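Local coordinates for glycoside hydrolase family 16 protein (Akkermansia muciniphila, PDB 6T2N) that probably acts as an endo-beta-galactosidase, cutting within the O-glycan chains of mucin to begin its breakdown in the human gut, at residues 155-158 against 159-162; 304-307 against 308-312. All blocks are in the same frame, centred on the assembly; numbering follows the deposited sequence.

Interaction 1: 155-158 against 159-162; sequences PKTK and GIWP
Pro155 and Ile160 face each other across a tight bend, the pyrrolidine ring of the one crossing the branched side chain of the other at about a right angle. Pro155 CG lies 3.5 Å from Ile160 CG1, and Ile160 CG2 comes within 4.0 Å of the same Pro155 CG, so this one ring carbon meets both branches. With CG1 anti to the backbone N (chi1 -157°), Ile160 sends that branch to the proline, and CG2, set between the backbone N and the carbonyl carbon, lies 3.4 Å from Thr157 O. Thr157 adds its methyl, CG2, at 4.1 Å from Ile160 CB, also crosswise. The adjoining ring carbon, Pro155 CD, is 3.9 Å from Pro162 CG, the two rings passing each other antiparallel. The bend is a type II beta turn from Thr157 to Ile160, with Gly159 at its third position. There phi is +100°, a value glycine takes easily. This turn carries the chain from strand 146-153 in one sheet to strand 160-168 in the other, the two sheets of the beta-sandwich jelly roll of family 16. Pro155 accordingly rests on Val292 and Phe294 of the first sheet, whereas Ile160 touches Ser273 of the second. With an alanine in place of Pro155, CG and CD would be gone, which would probably take from Pro162 CG its apolar neighbour, leave Ile160 CG1 with only the more distant CB, and let the backbone turn more freely. Two polar groups of the turn bond to side chains of other loops: Gly159 N is hydrogen-bonded to Ser187 OG and Lys158 O to Tyr290 OH.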
loop_
_atom_site.group_PDB
_atom_site.type_symbol
_atom_site.label_atom_id
_atom_site.label_comp_id
_atom_site.label_asym_id
_atom_site.label_seq_id
_atom_site.Cartn_x
_atom_site.Cartn_y
_atom_site.Cartn_z
ATOM N N PRO A 155 11.523 8.690 -0.985
ATOM C CA PRO A 155 11.978 9.970 -1.519
ATOM C C PRO A 155 11.836 10.969 -0.380
ATOM O O PRO A 155 11.220 10.630 0.557
ATOM C CB PRO A 155 10.991 10.234 -2.653
ATOM C CG PRO A 155 9.726 9.521 -2.187
ATOM C CD PRO A 155 10.248 8.241 -1.584
ATOM N N LYS A 156 12.393 12.161 -0.511
ATOM C CA LYS A 156 12.142 13.266 0.453
ATOM C C LYS A 156 12.168 14.581 -0.335
ATOM O O LYS A 156 13.274 14.975 -0.796
ATOM C CB LYS A 156 13.163 13.253 1.596
ATOM C CG LYS A 156 13.197 14.516 2.436
ATOM C CD LYS A 156 14.208 14.507 3.540
ATOM C CE LYS A 156 13.807 15.453 4.647
ATOM N NZ LYS A 156 14.980 15.952 5.397
ATOM N N THR A 157 10.985 15.192 -0.459
ATOM C CA THR A 157 10.698 16.511 -1.072
ATOM C C THR A 157 9.275 16.926 -0.655
ATOM O O THR A 157 8.495 16.069 -0.157
ATOM C CB THR A 157 10.922 16.423 -2.587
ATOM O OG1 THR A 157 11.238 17.705 -3.143
ATOM C CG2 THR A 157 9.733 15.842 -3.317
ATOM N N LYS A 158 8.935 18.199 -0.829
ATOM C CA LYS A 158 7.586 18.771 -0.538
ATOM C C LYS A 158 6.533 18.045 -1.387
ATOM O O LYS A 158 6.617 18.031 -2.607
ATOM C CB LYS A 158 7.597 20.285 -0.788
ATOM C CG LYS A 158 6.549 21.117 -0.073
ATOM C CD LYS A 158 6.997 22.557 0.117
ATOM C CE LYS A 158 5.942 23.452 0.737
ATOM N NZ LYS A 158 4.609 23.296 0.100
ATOM N N GLY A 159 5.600 17.388 -0.722
ATOM C CA GLY A 159 4.312 16.938 -1.289
ATOM C C GLY A 159 4.325 15.467 -1.657
ATOM O O GLY A 159 3.232 14.923 -1.941
ATOM N N ILE A 160 5.506 14.837 -1.654
ATOM C CA ILE A 160 5.621 13.384 -1.948
ATOM C C ILE A 160 4.907 12.579 -0.849
ATOM O O ILE A 160 4.984 12.938 0.351
ATOM C CB ILE A 160 7.094 12.962 -2.145
ATOM C CG1 ILE A 160 7.144 11.692 -2.981
ATOM C CG2 ILE A 160 7.865 12.831 -0.849
ATOM C CD1 ILE A 160 6.508 11.889 -4.338
ATOM N N TRP A 161 4.255 11.498 -1.263
ATOM C CA TRP A 161 3.476 10.595 -0.391
ATOM C C TRP A 161 3.732 9.162 -0.837
ATOM O O TRP A 161 2.986 8.570 -1.614
ATOM C CB TRP A 161 2.007 10.995 -0.439
ATOM C CG TRP A 161 1.095 10.349 0.552
ATOM C CD1 TRP A 161 1.278 9.225 1.296
ATOM C CD2 TRP A 161 -0.238 10.778 0.789
ATOM N NE1 TRP A 161 0.156 8.938 2.004
ATOM C CE2 TRP A 161 -0.788 9.886 1.726
ATOM C CE3 TRP A 161 -1.004 11.857 0.316
ATOM C CZ2 TRP A 161 -2.099 10.044 2.186
ATOM C CZ3 TRP A 161 -2.292 12.023 0.787
ATOM C CH2 TRP A 161 -2.835 11.111 1.700
ATOM N N PRO A 162 4.829 8.568 -0.350
ATOM C CA PRO A 162 5.097 7.172 -0.622
ATOM C C PRO A 162 4.214 6.373 0.330
ATOM O O PRO A 162 3.988 6.815 1.458
ATOM C CB PRO A 162 6.599 7.003 -0.325
ATOM C CG PRO A 162 6.987 8.208 0.560
ATOM C CD PRO A 162 5.859 9.215 0.470
#

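Interaction 2: 304-307 against 308-312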
loop_
_atom_site.group_PDB
_atom_site.type_symbol
_atom_site.label_atom_id
_atom_site.label_comp_id
_atom_site.label_asym_id
_atom_site.label_seq_id
_atom_site.Cartn_x
_atom_site.Cartn_y
_atom_site.Cartn_z
ATOM N N THR A 304 3.627 -19.906 7.694
ATOM C CA THR A 304 3.778 -21.194 8.429
ATOM C C THR A 304 2.659 -22.124 7.954
ATOM O O THR A 304 1.675 -21.602 7.354
ATOM C CB THR A 304 3.814 -21.025 9.958
ATOM O OG1 THR A 304 2.562 -20.572 10.485
ATOM C CG2 THR A 304 4.914 -20.083 10.402
ATOM N N LYS A 305 2.827 -23.433 8.171
ATOM C CA LYS A 305 1.758 -24.450 8.000
ATOM C C LYS A 305 0.476 -23.849 8.577
ATOM O O LYS A 305 -0.598 -23.929 7.929
ATOM C CB LYS A 305 2.138 -25.728 8.753
ATOM C CG LYS A 305 1.134 -26.874 8.654
ATOM C CD LYS A 305 1.563 -28.015 7.731
ATOM C CE LYS A 305 2.499 -29.010 8.392
ATOM N NZ LYS A 305 3.145 -29.914 7.414
ATOM N N GLU A 306 0.642 -23.238 9.755
ATOM C CA GLU A 306 -0.406 -22.591 10.576
ATOM C C GLU A 306 -1.161 -21.525 9.750
ATOM O O GLU A 306 -2.415 -21.554 9.733
ATOM C CB GLU A 306 0.302 -22.044 11.821
ATOM C CG GLU A 306 -0.632 -21.484 12.884
ATOM C CD GLU A 306 -1.394 -22.526 13.687
ATOM O OE1 GLU A 306 -1.300 -23.735 13.336
ATOM O OE2 GLU A 306 -2.079 -22.126 14.660
ATOM N N HIS A 307 -0.447 -20.600 9.089
ATOM C CA HIS A 307 -1.037 -19.398 8.372
ATOM C C HIS A 307 -1.842 -19.811 7.109
ATOM O O HIS A 307 -3.016 -19.221 6.907
ATOM C CB HIS A 307 -0.012 -18.373 7.867
ATOM C CG HIS A 307 0.625 -17.597 9.114
ATOM N ND1 HIS A 307 1.766 -18.038 9.796
ATOM C CD2 HIS A 307 0.309 -16.376 9.832
ATOM C CE1 HIS A 307 2.138 -17.146 10.816
ATOM N NE2 HIS A 307 1.229 -16.111 10.923
ATOM N N ALA A 308 -1.370 -20.829 6.398
ATOM C CA ALA A 308 -2.119 -21.428 5.263
ATOM C C ALA A 308 -3.309 -22.275 5.753
ATOM O O ALA A 308 -4.316 -22.334 5.010
ATOM C CB ALA A 308 -1.157 -22.245 4.459
ATOM N N GLN A 309 -3.169 -22.920 6.923
ATOM C CA GLN A 309 -4.223 -23.695 7.646
ATOM C C GLN A 309 -5.435 -22.785 7.953
ATOM O O GLN A 309 -6.591 -23.134 7.523
ATOM C CB GLN A 309 -3.601 -24.249 8.932
ATOM C CG GLN A 309 -4.284 -25.466 9.533
ATOM C CD GLN A 309 -3.319 -26.623 9.650
ATOM O OE1 GLN A 309 -2.094 -26.451 9.635
ATOM N NE2 GLN A 309 -3.873 -27.819 9.793
ATOM N N GLN A 310 -5.192 -21.674 8.676
ATOM C CA GLN A 310 -6.256 -20.747 9.156
ATOM C C GLN A 310 -7.042 -20.224 7.931
ATOM O O GLN A 310 -8.277 -20.078 8.058
ATOM C CB GLN A 310 -5.706 -19.624 10.072
ATOM C CG GLN A 310 -5.189 -20.052 11.499
ATOM C CD GLN A 310 -4.532 -18.772 12.191
ATOM O OE1 GLN A 310 -4.810 -17.595 11.955
ATOM N NE2 GLN A 310 -3.598 -19.003 13.027
ATOM N N ALA A 311 -6.394 -20.013 6.772
ATOM C CA ALA A 311 -6.952 -19.349 5.561
ATOM C C ALA A 311 -8.165 -20.103 5.002
ATOM O O ALA A 311 -9.220 -19.495 4.725
ATOM C CB ALA A 311 -5.862 -19.273 4.511
ATOM N N LYS A 312 -7.965 -21.402 4.805
ATOM C CA LYS A 312 -8.942 -22.354 4.224
ATOM C C LYS A 312 -10.196 -22.415 5.111
ATOM O O LYS A 312 -11.236 -22.893 4.611
ATOM C CB LYS A 312 -8.263 -23.726 4.065
ATOM C CG LYS A 312 -7.062 -23.770 3.109
ATOM C CD LYS A 312 -7.425 -23.868 1.633
ATOM C CE LYS A 312 -7.905 -25.251 1.232
ATOM N NZ LYS A 312 -8.967 -25.181 0.199
#
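Thr304 and Ala308, like Glu306 and Gln310, meet in a local i to i+4 contact along the short helix 305-311, which follows strand 292-302 near the end of the modelled chain. The backbone does most of the work. Ala308 N donates to Thr304 O at 3.3 Å, Gln309 N to Lys305 O at 2.9 Å and Gln310 N to Glu306 O at 3.0 Å, while the last link, Ala311 N to His307 O, is weak. Thr304 occupies the N-cap. Its hydroxyl OG1 is 2.7 Å from His307 ND1 in a hydrogen bond that either could donate, and Thr304 N adds a weak bond to the same nitrogen. These bonds help fix the rotation of the buried imidazole, which also stacks on Trp52. Glu306 and Gln310 cross with their carboxylate and amide planes 85° apart, and Glu306 OE2 stays 3.8 Å from Gln310 NE2; the stronger partner of Gln310 is Lys233 N, bonded to OE1. Ala308 and Ala311 suit the helix, their methyls being small and unbranched. Lys305, Glu306 and Gln309 are exposed, so backbone bonds hold the helix together, while His307 and Gln310 find partners that join its buried side to the rest of the fold.

Interactions 1 and 2 lie on opposite sides of the chain's centre, their own centres about 37 Å apart and their nearest atoms about 25 Å apart. Both are partly buried, but 155-162 reaches further inward, and its side chains meet mainly through apolar contacts where the chain passes between sheets. By contrast, 304-312 sits at the periphery, held largely by regular backbone hydrogen bonds and a polar N-cap. They share a neighbouring element rather than a surface: Pro155 packs on strand 292-302, and the same strand leads toward helix 305-311. Prolines and a glycine shape the turn, whereas alanines and long polar residues build the helix.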